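PDB 6CUQ: macrophage migration inhibitory factor-like protein from Entamoeba histolytica, which belongs to the macrophage migration inhibitory factor family of small alpha/beta proteins and assembles as a trimer; its precise role is not defined. Local coordinates for residues B[9-14]-B[46-51]; B[18-23]-B[93-98]; B[38-43]-B[81-86]; B[69-74]-B[107-112]. All blocks are in the same frame, centred on the assembly; numbering follows the deposited sequence.

Contact 1. Residues B[9-14]-B[46-51]; sequences MPHALI and YCATQV
His-11 and Ala-48 face each other across strands 11-16 and 48-53, the parallel pair of a beta-alpha-beta crossover through helix 22-40. The His-11 side chain leans over to its neighbour because CG is anti to the backbone N (chi1 -176°). Its CB and CG pass Ala-48 O at 4.2 and 4.0 Å. CD2 comes next and meets Ala-48 CB at 3.7 Å, oblique to the ring. At the tip, NE2 has Gln-50 CG at the ring edge, 3.8 Å away. Phe-67 of the second subunit stacks on this ring. Four backbone bonds tie the strands, among them Ala-12 N to Ala-48 O and Ile-14 N to Gln-50 O, the shortest at 2.9 Å. Ala-48 O also takes Thr-49 OG1 at 2.7 Å. The two donors reach this oxygen from opposite faces of its plane. Before the strands begin, Met-9 makes a Met-aromatic contact, its CE over one face of the Tyr-46 ring, 4.1 Å from the centroid. The Gln-50 amide reaches Ser-54 and Ser-65 of the second subunit. The strand 48-53 backbone thus bonds strand 11-16 on one edge and a strand of the second subunit on the other, so the sheet crosses the interface.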
loop_
_atom_site.group_PDB
_atom_site.type_symbol
_atom_site.label_atom_id
_atom_site.label_comp_id
_atom_site.label_asym_id
_atom_site.label_seq_id
_atom_site.Cartn_x
_atom_site.Cartn_y
_atom_site.Cartn_z
ATOM N N MET B 9 14.713 10.190 -3.287
ATOM C CA MET B 9 13.301 10.092 -3.638
ATOM C C MET B 9 12.432 9.382 -2.589
ATOM O O MET B 9 11.772 8.392 -2.891
ATOM C CB MET B 9 13.142 9.411 -4.993
ATOM C CG MET B 9 14.223 9.737 -6.006
ATOM S SD MET B 9 14.558 11.497 -6.111
ATOM C CE MET B 9 13.406 11.969 -7.397
ATOM N N PRO B 10 12.384 9.897 -1.363
ATOM C CA PRO B 10 11.603 9.217 -0.316
ATOM C C PRO B 10 10.093 9.393 -0.454
ATOM O O PRO B 10 9.590 10.447 -0.859
ATOM C CB PRO B 10 12.119 9.858 0.981
ATOM C CG PRO B 10 12.672 11.176 0.566
ATOM C CD PRO B 10 13.082 11.099 -0.871
ATOM N N HIS B 11 9.364 8.327 -0.098
ATOM C CA HIS B 11 7.902 8.333 -0.130
ATOM C C HIS B 11 7.343 7.645 1.109
ATOM O O HIS B 11 7.873 6.618 1.560
ATOM C CB HIS B 11 7.347 7.630 -1.383
ATOM C CG HIS B 11 5.851 7.694 -1.506
ATOM N ND1 HIS B 11 5.008 6.801 -0.880
ATOM C CD2 HIS B 11 5.047 8.558 -2.175
ATOM C CE1 HIS B 11 3.754 7.107 -1.159
ATOM N NE2 HIS B 11 3.749 8.165 -1.948
ATOM N N ALA B 12 6.258 8.205 1.648
ATOM C CA ALA B 12 5.566 7.614 2.793
ATOM C C ALA B 12 4.095 7.475 2.449
ATOM O O ALA B 12 3.425 8.474 2.160
ATOM C CB ALA B 12 5.735 8.444 4.070
ATOM N N LEU B 13 3.614 6.234 2.442
ATOM C CA LEU B 13 2.198 5.925 2.319
ATOM C C LEU B 13 1.695 5.617 3.727
ATOM O O LEU B 13 2.056 4.589 4.312
ATOM C CB LEU B 13 1.953 4.750 1.371
ATOM C CG LEU B 13 0.630 4.712 0.596
ATOM C CD1 LEU B 13 0.590 3.538 -0.368
ATOM C CD2 LEU B 13 -0.565 4.673 1.537
ATOM N N ILE B 14 0.882 6.518 4.268
ATOM C CA ILE B 14 0.370 6.426 5.628
ATOM C C ILE B 14 -1.077 5.969 5.534
ATOM O O ILE B 14 -1.936 6.668 4.973
ATOM C CB ILE B 14 0.481 7.763 6.366
ATOM C CG1 ILE B 14 1.938 8.235 6.362
ATOM C CG2 ILE B 14 -0.040 7.616 7.800
ATOM C CD1 ILE B 14 2.145 9.633 6.911
ATOM N N TYR B 46 11.620 16.439 -3.591
ATOM C CA TYR B 46 11.515 15.054 -4.010
ATOM C C TYR B 46 10.830 14.166 -2.981
ATOM O O TYR B 46 10.651 12.974 -3.244
ATOM C CB TYR B 46 12.913 14.480 -4.280
ATOM C CG TYR B 46 13.683 15.157 -5.384
ATOM C CD1 TYR B 46 13.031 15.846 -6.403
ATOM C CD2 TYR B 46 15.069 15.106 -5.403
ATOM C CE1 TYR B 46 13.748 16.466 -7.407
ATOM C CE2 TYR B 46 15.786 15.715 -6.395
ATOM C CZ TYR B 46 15.128 16.393 -7.395
ATOM O OH TYR B 46 15.870 17.000 -8.385
ATOM N N CYS B 47 10.390 14.716 -1.852
ATOM C CA CYS B 47 9.682 13.936 -0.842
ATOM C C CYS B 47 8.180 14.008 -1.078
ATOM O O CYS B 47 7.637 15.075 -1.380
ATOM C CB CYS B 47 10.015 14.442 0.559
ATOM S SG CYS B 47 11.778 14.382 0.962
ATOM N N ALA B 48 7.509 12.868 -0.934
ATOM C CA ALA B 48 6.094 12.761 -1.249
ATOM C C ALA B 48 5.410 11.914 -0.188
ATOM O O ALA B 48 6.052 11.116 0.501
ATOM C CB ALA B 48 5.865 12.162 -2.642
ATOM N N THR B 49 4.099 12.121 -0.044
ATOM C CA THR B 49 3.319 11.415 0.961
ATOM C C THR B 49 1.850 11.359 0.550
ATOM O O THR B 49 1.283 12.347 0.069
ATOM C CB THR B 49 3.488 12.064 2.343
ATOM O OG1 THR B 49 4.825 11.837 2.800
ATOM C CG2 THR B 49 2.519 11.485 3.370
ATOM N N GLN B 50 1.255 10.184 0.745
ATOM C CA GLN B 50 -0.172 9.950 0.591
ATOM C C GLN B 50 -0.722 9.433 1.915
ATOM O O GLN B 50 -0.149 8.514 2.513
ATOM C CB GLN B 50 -0.452 8.936 -0.524
ATOM C CG GLN B 50 0.119 9.324 -1.874
ATOM C CD GLN B 50 -0.463 10.638 -2.400
ATOM O OE1 GLN B 50 -1.596 10.992 -2.080
ATOM N NE2 GLN B 50 0.308 11.356 -3.223
ATOM N N VAL B 51 -1.815 10.036 2.374
ATOM C CA VAL B 51 -2.481 9.665 3.618
ATOM C C VAL B 51 -3.792 8.971 3.275
ATOM O O VAL B 51 -4.651 9.557 2.608
ATOM C CB VAL B 51 -2.724 10.888 4.512
ATOM C CG1 VAL B 51 -3.315 10.447 5.835
ATOM C CG2 VAL B 51 -1.419 11.642 4.720
#

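Contact 2. Residues B[18-23]-B[93-98]; sequences ADITEE and QKAGIE. With EDO (1,2-ethanediol), chain D.
Ile-20 meets Ala-95 with its side chain in an unusual rotation. CG1 is wedged in the crowded position between the backbone N and the carbonyl carbon (chi1 47°). CG2 therefore lies anti to the carbonyl carbon, and this branch does the touching. It comes within 3.9 Å of Ala-95 CB and lies 4.1 Å from Lys-94 O. Ala-95 CB also meets a second methyl, Ala-18 CB, at 3.7 Å. The contact thus joins the lead-in to helix 22-40 with the C-terminal end of helix 80-95, the two helices of the MIF subunit. Ala-18 CB in turn meets the tip of Ile-97, whose CD1 is 4.0 Å away. Between Ala-95 and Ile-97 the chain turns at Gly-96, which leaves the helix with positive phi. No hydrogen bond joins the two segments.

The polar groups find partners elsewhere. Thr-21 is the N-cap of helix 22-40, and its OG1 caps Ile-24 N. Lys-94 NZ forms a salt bridge with Glu-27, which ties the end of one helix to the other. Glu-22 OE2 pairs with Lys-25 and also accepts a hydrogen bond from O1 of a 1,2-ethanediol at 3.0 Å. That molecule probably came from the crystallisation liquor and lies away from the methyl contact. The touching surface is small and made of aliphatic groups. It probably owes its hold to close apolar packing and the exclusion of water, with one salt bridge, Lys-94 to Glu-27, between the helices beside it.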
loop_
_atom_site.group_PDB
_atom_site.type_symbol
_atom_site.label_atom_id
_atom_site.label_comp_id
_atom_site.label_asym_id
_atom_site.label_seq_id
_atom_site.Cartn_x
_atom_site.Cartn_y
_atom_site.Cartn_z
ATOM N N ALA B 18 -7.684 6.711 12.275
ATOM C CA ALA B 18 -8.240 7.658 13.229
ATOM C C ALA B 18 -9.372 8.447 12.588
ATOM O O ALA B 18 -9.421 8.630 11.372
ATOM C CB ALA B 18 -7.167 8.613 13.748
ATOM N N ASP B 19 -10.285 8.921 13.427
ATOM C CA ASP B 19 -11.368 9.814 13.008
ATOM C C ASP B 19 -10.832 11.248 13.054
ATOM O O ASP B 19 -10.828 11.896 14.100
ATOM C CB ASP B 19 -12.580 9.599 13.921
ATOM C CG ASP B 19 -13.694 10.612 13.698
ATOM O OD1 ASP B 19 -13.881 11.075 12.554
ATOM O OD2 ASP B 19 -14.374 10.977 14.683
ATOM N N ILE B 20 -10.335 11.749 11.914
ATOM C CA ILE B 20 -9.705 13.069 11.849
ATOM C C ILE B 20 -10.231 13.881 10.665
ATOM O O ILE B 20 -10.726 13.339 9.673
ATOM C CB ILE B 20 -8.173 12.952 11.765
ATOM C CG1 ILE B 20 -7.797 11.912 10.720
ATOM C CG2 ILE B 20 -7.579 12.538 13.102
ATOM C CD1 ILE B 20 -6.326 11.856 10.448
ATOM N N THR B 21 -10.094 15.205 10.763
ATOM C CA THR B 21 -10.506 16.077 9.667
ATOM C C THR B 21 -9.556 15.966 8.471
ATOM O O THR B 21 -8.382 15.592 8.588
ATOM C CB THR B 21 -10.542 17.553 10.085
ATOM O OG1 THR B 21 -9.214 18.001 10.410
ATOM C CG2 THR B 21 -11.504 17.814 11.238
ATOM N N GLU B 22 -10.066 16.383 7.314
ATOM C CA GLU B 22 -9.228 16.459 6.122
ATOM C C GLU B 22 -8.050 17.417 6.326
ATOM O O GLU B 22 -6.916 17.105 5.942
ATOM C CB GLU B 22 -10.083 16.897 4.930
ATOM C CG GLU B 22 -11.212 15.926 4.598
ATOM C CD GLU B 22 -10.709 14.507 4.366
ATOM O OE1 GLU B 22 -9.925 14.296 3.417
ATOM O OE2 GLU B 22 -11.099 13.601 5.134
ATOM N N GLU B 23 -8.280 18.548 7.005
ATOM C CA GLU B 23 -7.180 19.475 7.284
ATOM C C GLU B 23 -6.054 18.802 8.060
ATOM O O GLU B 23 -4.873 18.987 7.731
ATOM C CB GLU B 23 -7.688 20.710 8.035
ATOM C CG GLU B 23 -6.617 21.770 8.194
ATOM C CD GLU B 23 -5.999 22.190 6.850
ATOM O OE1 GLU B 23 -6.761 22.413 5.878
ATOM O OE2 GLU B 23 -4.751 22.280 6.759
ATOM N N GLN B 93 0.528 13.223 17.975
ATOM C CA GLN B 93 0.181 14.620 18.217
ATOM C C GLN B 93 -1.064 15.019 17.430
ATOM O O GLN B 93 -1.922 15.743 17.949
ATOM C CB GLN B 93 1.344 15.544 17.849
ATOM C CG GLN B 93 0.906 17.001 17.713
ATOM C CD GLN B 93 1.770 17.803 16.753
ATOM O OE1 GLN B 93 2.976 17.579 16.641
ATOM N NE2 GLN B 93 1.146 18.746 16.047
ATOM N N LYS B 94 -1.181 14.554 16.180
ATOM C CA LYS B 94 -2.261 14.989 15.299
ATOM C C LYS B 94 -3.489 14.083 15.332
ATOM O O LYS B 94 -4.601 14.564 15.097
ATOM C CB LYS B 94 -1.768 15.071 13.847
ATOM C CG LYS B 94 -0.552 15.960 13.594
ATOM C CD LYS B 94 -0.878 17.453 13.597
ATOM C CE LYS B 94 0.103 18.250 12.695
ATOM N NZ LYS B 94 0.039 19.703 12.966
ATOM N N ALA B 95 -3.337 12.789 15.632
ATOM C CA ALA B 95 -4.457 11.858 15.539
ATOM C C ALA B 95 -4.686 11.033 16.800
ATOM O O ALA B 95 -5.586 10.187 16.809
ATOM C CB ALA B 95 -4.275 10.914 14.339
ATOM N N GLY B 96 -3.875 11.221 17.838
ATOM C CA GLY B 96 -4.046 10.508 19.085
ATOM C C GLY B 96 -3.786 9.024 19.014
ATOM O O GLY B 96 -4.278 8.276 19.868
ATOM N N ILE B 97 -3.008 8.576 18.032
ATOM C CA ILE B 97 -2.705 7.163 17.859
ATOM C C ILE B 97 -1.510 6.811 18.735
ATOM O O ILE B 97 -0.496 7.526 18.747
ATOM C CB ILE B 97 -2.446 6.838 16.377
ATOM C CG1 ILE B 97 -3.634 7.304 15.519
ATOM C CG2 ILE B 97 -2.187 5.367 16.193
ATOM C CD1 ILE B 97 -3.471 7.046 14.031
ATOM N N GLU B 98 -1.645 5.731 19.499
ATOM C CA GLU B 98 -0.581 5.319 20.397
ATOM C C GLU B 98 0.586 4.722 19.621
ATOM O O GLU B 98 0.428 4.208 18.508
ATOM C CB GLU B 98 -1.103 4.326 21.433
ATOM C CG GLU B 98 -2.017 4.968 22.475
ATOM C CD GLU B 98 -2.649 3.953 23.423
ATOM O OE1 GLU B 98 -2.465 2.735 23.208
ATOM O OE2 GLU B 98 -3.300 4.375 24.405
HETATM C C1 EDO D . -14.387 13.261 6.684
HETATM O O1 EDO D . -13.200 13.855 7.242
HETATM C C2 EDO D . -14.949 12.233 7.663
HETATM O O2 EDO D . -15.222 12.872 8.924
#

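Contact 3. Residues B[38-43]-B[81-86]; sequences EVIGKP and EGLSDR
Glu-38 and Arg-86 make the charged part of this contact. Arg-86 NH1 donates to Glu-38 OE1 at 2.7 Å, and the bond is nearly straight, with an angle of 173° at the hydrogen. The side chains approach almost perpendicularly, yet the carboxylate and guanidinium planes are only 16° apart. The oxygen lies in the guanidinium plane, at its edge. It is a single-bond salt bridge, since Arg-86 NH2 stays 3.6 Å from Glu-38 OE1. The Glu-38 chain is extended beyond CG. The Arg-86 chain bends at chi3 (67°), which swings the guanidinium toward the acid.

The apolar part lies beside the salt bridge. Val-39 uses both branches: CG1 meets Leu-83 and CG2 meets Arg-86. CG1 packs against Leu-83 CG at 3.7 Å. CG2 lies 3.9 Å from Arg-86 CD, where the two side chains run antiparallel alongside each other. Val-39 thus supports the aliphatic stem of the arginine whose tip is held by Glu-38. Deeper in, Ile-40 CG1 approaches Leu-83 CD1 at 4.3 Å. Leu-83 continues inward to Phe-106 of strand 102-108 and to Ile-35.

Polar groups on other sides of helix 80-95 serve the assembly. Asp-85 OD2 is hydrogen-bonded to His-118 ND1 of the third subunit. Here the C-terminal end of helix 22-40 meets the start of helix 80-95. Two antiparallel helices lying together on one face of a four-stranded sheet are characteristic of the MIF subunit fold.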
loop_
_atom_site.group_PDB
_atom_site.type_symbol
_atom_site.label_atom_id
_atom_site.label_comp_id
_atom_site.label_asym_id
_atom_site.label_seq_id
_atom_site.Cartn_x
_atom_site.Cartn_y
_atom_site.Cartn_z
ATOM N N GLU B 38 14.131 15.983 6.266
ATOM C CA GLU B 38 15.101 16.308 7.310
ATOM C C GLU B 38 15.909 15.080 7.715
ATOM O O GLU B 38 17.113 15.185 7.990
ATOM C CB GLU B 38 14.386 16.932 8.509
ATOM C CG GLU B 38 13.774 18.295 8.200
ATOM C CD GLU B 38 12.755 18.754 9.229
ATOM O OE1 GLU B 38 12.612 18.093 10.276
ATOM O OE2 GLU B 38 12.086 19.781 8.975
ATOM N N VAL B 39 15.271 13.916 7.777
ATOM C CA VAL B 39 15.951 12.722 8.273
ATOM C C VAL B 39 16.685 11.977 7.156
ATOM O O VAL B 39 17.860 11.624 7.301
ATOM C CB VAL B 39 14.937 11.807 8.994
ATOM C CG1 VAL B 39 15.596 10.489 9.406
ATOM C CG2 VAL B 39 14.321 12.533 10.202
ATOM N N ILE B 40 16.050 11.754 6.004
ATOM C CA ILE B 40 16.771 11.088 4.918
ATOM C C ILE B 40 17.752 12.037 4.227
ATOM O O ILE B 40 18.704 11.575 3.582
ATOM C CB ILE B 40 15.769 10.459 3.936
ATOM C CG1 ILE B 40 14.996 9.368 4.645
ATOM C CG2 ILE B 40 16.462 9.848 2.734
ATOM C CD1 ILE B 40 14.061 8.638 3.749
ATOM N N GLY B 41 17.588 13.349 4.388
ATOM C CA GLY B 41 18.605 14.293 3.964
ATOM C C GLY B 41 18.540 14.795 2.542
ATOM O O GLY B 41 19.541 15.334 2.055
ATOM N N LYS B 42 17.426 14.626 1.855
ATOM C CA LYS B 42 17.292 15.024 0.461
ATOM C C LYS B 42 16.593 16.372 0.367
ATOM O O LYS B 42 16.063 16.876 1.360
ATOM C CB LYS B 42 16.514 13.949 -0.302
ATOM N N PRO B 43 16.595 17.014 -0.810
ATOM C CA PRO B 43 15.755 18.208 -0.974
ATOM C C PRO B 43 14.286 17.827 -0.912
ATOM O O PRO B 43 13.867 16.802 -1.461
ATOM C CB PRO B 43 16.131 18.735 -2.366
ATOM C CG PRO B 43 16.712 17.573 -3.075
ATOM C CD PRO B 43 17.402 16.749 -2.012
ATOM N N GLU B 81 15.336 4.100 12.897
ATOM C CA GLU B 81 14.914 4.421 14.255
ATOM C C GLU B 81 14.419 5.861 14.357
ATOM O O GLU B 81 13.333 6.124 14.895
ATOM C CB GLU B 81 16.037 4.163 15.245
ATOM C CG GLU B 81 15.590 4.482 16.644
ATOM C CD GLU B 81 16.227 3.593 17.681
ATOM O OE1 GLU B 81 17.250 2.951 17.359
ATOM O OE2 GLU B 81 15.667 3.503 18.795
ATOM N N GLY B 82 15.206 6.811 13.849
ATOM C CA GLY B 82 14.782 8.200 13.893
ATOM C C GLY B 82 13.474 8.424 13.163
ATOM O O GLY B 82 12.630 9.211 13.600
ATOM N N LEU B 83 13.282 7.730 12.045
ATOM C CA LEU B 83 12.021 7.856 11.326
ATOM C C LEU B 83 10.860 7.287 12.132
ATOM O O LEU B 83 9.774 7.879 12.159
ATOM C CB LEU B 83 12.128 7.181 9.967
ATOM C CG LEU B 83 12.885 7.973 8.906
ATOM C CD1 LEU B 83 13.166 7.069 7.741
ATOM C CD2 LEU B 83 12.029 9.143 8.448
ATOM N N SER B 84 11.063 6.147 12.799
ATOM C CA SER B 84 9.987 5.582 13.609
ATOM C C SER B 84 9.589 6.536 14.728
ATOM O O SER B 84 8.395 6.724 15.001
ATOM C CB SER B 84 10.402 4.226 14.175
ATOM O OG SER B 84 10.905 3.396 13.147
ATOM N N ASP B 85 10.575 7.163 15.375
ATOM C CA ASP B 85 10.270 8.071 16.476
ATOM C C ASP B 85 9.501 9.306 15.998
ATOM O O ASP B 85 8.516 9.711 16.630
ATOM C CB ASP B 85 11.566 8.471 17.186
ATOM C CG ASP B 85 11.328 9.446 18.321
ATOM O OD1 ASP B 85 11.882 10.568 18.290
ATOM O OD2 ASP B 85 10.553 9.101 19.234
ATOM N N ARG B 86 9.901 9.891 14.866
ATOM C CA ARG B 86 9.257 11.124 14.414
ATOM C C ARG B 86 7.840 10.870 13.903
ATOM O O ARG B 86 6.937 11.680 14.146
ATOM C CB ARG B 86 10.128 11.816 13.366
ATOM C CG ARG B 86 11.436 12.298 13.965
ATOM C CD ARG B 86 12.012 13.488 13.256
ATOM N NE ARG B 86 11.198 14.685 13.425
ATOM C CZ ARG B 86 11.323 15.769 12.666
ATOM N NH1 ARG B 86 12.224 15.786 11.697
ATOM N NH2 ARG B 86 10.544 16.823 12.867
#

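Contact 4. Residues B[69-74]-B[107-112]; sequences DIKSIS and TEMTGN
Lys-71 and Thr-107 run alongside each other in the same direction on neighbouring parallel strands. Lys-71 CG is 3.8 Å from Thr-107 CB, and CE passes the same atom at 4.0 Å. The lysine chain bends at chi3 (138°). Its NZ bonds to Asn-105 of the second subunit. Met-109 lies just past the end of strand 102-108 and is bent at both chi2 and chi3. These bends bring its SD to within 4.2 Å of Lys-71 NZ. Its side chain packs on Phe-106 of the second subunit and on Trp-114.

Glu-108 takes another course. Its chain is extended beyond CG and runs over the backbone of Ser-74, with CD 3.6 Å from Ser-74 CA. OE2 accepts hydrogen bonds from Leu-76 N and Lys-77 N, which fix the carboxylate. Ser-72 turns its hydroxyl between the backbone N and the carbonyl carbon (chi1 66°). From there OG donates to Ser-74 O at 2.8 Å, above the carbonyl plane, and braces the turn that follows the strand. Ile-73 CG2 is anti to the backbone N and meets Met-109 O at 3.4 Å. Its CD1 reaches Gly-111 CA at 4.0 Å.

Three backbone bonds hold the pair: Thr-107 N to Ile-70 O, Ser-72 N to Thr-107 O, and Met-109 N to Ser-72 O. The last measures 2.7 Å. Strand 66-72, helix 80-95 and strand 102-108 form a beta-alpha-beta unit, and this contact closes it. Strand 11-16 flanks strand 66-72 on its other edge, while strand 102-108 is one of the two outermost strands within the chain.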
loop_
_atom_site.group_PDB
_atom_site.type_symbol
_atom_site.label_atom_id
_atom_site.label_comp_id
_atom_site.label_asym_id
_atom_site.label_seq_id
_atom_site.Cartn_x
_atom_site.Cartn_y
_atom_site.Cartn_z
ATOM N N ASP B 69 4.255 3.028 5.313
ATOM C CA ASP B 69 5.094 2.330 4.342
ATOM C C ASP B 69 6.092 3.341 3.780
ATOM O O ASP B 69 5.738 4.170 2.938
ATOM C CB ASP B 69 4.217 1.737 3.243
ATOM C CG ASP B 69 4.843 0.551 2.562
ATOM O OD1 ASP B 69 6.025 0.229 2.834
ATOM O OD2 ASP B 69 4.150 -0.040 1.711
ATOM N N ILE B 70 7.344 3.267 4.237
ATOM C CA ILE B 70 8.402 4.181 3.805
ATOM C C ILE B 70 9.234 3.498 2.730
ATOM O O ILE B 70 9.747 2.389 2.934
ATOM C CB ILE B 70 9.306 4.602 4.975
ATOM C CG1 ILE B 70 8.488 5.128 6.156
ATOM C CG2 ILE B 70 10.374 5.604 4.490
ATOM C CD1 ILE B 70 7.906 6.468 5.926
ATOM N N LYS B 71 9.406 4.178 1.604
ATOM C CA LYS B 71 10.134 3.630 0.470
ATOM C C LYS B 71 11.020 4.709 -0.137
ATOM O O LYS B 71 10.661 5.891 -0.130
ATOM C CB LYS B 71 9.169 3.047 -0.576
ATOM C CG LYS B 71 8.468 1.759 -0.115
ATOM C CD LYS B 71 7.570 1.225 -1.204
ATOM C CE LYS B 71 7.674 -0.277 -1.317
ATOM N NZ LYS B 71 7.054 -0.775 -2.574
ATOM N N SER B 72 12.200 4.305 -0.611
ATOM C CA SER B 72 13.129 5.248 -1.220
ATOM C C SER B 72 14.168 4.489 -2.029
ATOM O O SER B 72 14.263 3.262 -1.962
ATOM C CB SER B 72 13.829 6.104 -0.167
ATOM O OG SER B 72 14.664 5.296 0.627
ATOM N N ILE B 73 14.959 5.245 -2.787
ATOM C CA ILE B 73 16.105 4.677 -3.527
ATOM C C ILE B 73 17.309 4.807 -2.601
ATOM O O ILE B 73 18.131 5.719 -2.710
ATOM C CB ILE B 73 16.317 5.362 -4.880
ATOM C CG1 ILE B 73 15.028 5.361 -5.702
ATOM C CG2 ILE B 73 17.427 4.684 -5.671
ATOM C CD1 ILE B 73 15.217 5.993 -7.084
ATOM N N SER B 74 17.409 3.875 -1.646
ATOM C CA SER B 74 18.437 3.905 -0.602
ATOM C C SER B 74 18.294 5.138 0.293
ATOM O O SER B 74 17.381 5.947 0.101
ATOM C CB SER B 74 19.844 3.857 -1.223
ATOM O OG SER B 74 20.831 3.477 -0.279
ATOM N N THR B 107 11.757 0.147 2.974
ATOM C CA THR B 107 12.070 -0.611 1.772
ATOM C C THR B 107 12.924 0.256 0.862
ATOM O O THR B 107 12.500 1.341 0.446
ATOM C CB THR B 107 10.783 -1.052 1.065
ATOM O OG1 THR B 107 9.929 -1.729 2.002
ATOM C CG2 THR B 107 11.104 -2.000 -0.072
ATOM N N GLU B 108 14.128 -0.210 0.565
ATOM C CA GLU B 108 15.005 0.461 -0.384
ATOM C C GLU B 108 14.827 -0.155 -1.767
ATOM O O GLU B 108 14.937 -1.377 -1.929
ATOM C CB GLU B 108 16.464 0.360 0.062
ATOM C CG GLU B 108 16.785 1.104 1.357
ATOM C CD GLU B 108 18.280 1.147 1.661
ATOM O OE1 GLU B 108 19.045 0.401 1.013
ATOM O OE2 GLU B 108 18.692 1.927 2.549
ATOM N N MET B 109 14.596 0.691 -2.766
ATOM C CA MET B 109 14.326 0.257 -4.128
ATOM C C MET B 109 15.489 0.624 -5.039
ATOM O O MET B 109 16.120 1.670 -4.865
ATOM C CB MET B 109 13.047 0.902 -4.668
ATOM C CG MET B 109 11.837 0.823 -3.750
ATOM S SD MET B 109 11.024 -0.782 -3.834
ATOM C CE MET B 109 10.766 -0.951 -5.602
ATOM N N THR B 110 15.793 -0.260 -5.984
ATOM C CA THR B 110 16.756 0.072 -7.020
ATOM C C THR B 110 16.124 1.065 -7.988
ATOM O O THR B 110 14.900 1.108 -8.153
ATOM C CB THR B 110 17.220 -1.183 -7.766
ATOM O OG1 THR B 110 16.100 -1.802 -8.406
ATOM C CG2 THR B 110 17.841 -2.173 -6.804
ATOM N N GLY B 111 16.977 1.892 -8.599
ATOM C CA GLY B 111 16.497 2.970 -9.455
ATOM C C GLY B 111 15.656 2.502 -10.626
ATOM O O GLY B 111 14.696 3.177 -11.014
ATOM N N ASN B 112 16.038 1.376 -11.247
ATOM C CA ASN B 112 15.272 0.838 -12.377
ATOM C C ASN B 112 13.838 0.474 -11.987
ATOM O O ASN B 112 12.975 0.368 -12.867
ATOM C CB ASN B 112 15.978 -0.370 -13.017
ATOM C CG ASN B 112 16.197 -1.523 -12.048
ATOM O OD1 ASN B 112 16.441 -1.324 -10.861
ATOM N ND2 ASN B 112 16.102 -2.749 -12.564
#

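Overall arrangement
Contacts 1 and 4 share one mixed sheet, ordered 48-53, 11-16, 66-72, 102-108, with centres about 11 Å apart. Each joins the two parallel strands of one beta-alpha-beta unit, and antiparallel strands 11-16 and 66-72 link the units. Contact 1 closes before contact 4 opens. Contact 2 joins the lead-in of helix 22-40 to the end of helix 80-95; contact 3 joins the helices themselves, centres about 21 Å apart. Contact 3 lies within the chain span bounded by contact 2 and touches contact 1 through Ile-40 and Pro-10. Contacts 2 and 4 are farthest apart, centres about 27 Å. All four reach a neighbouring subunit of the trimer, contact 2 only through Glu-22.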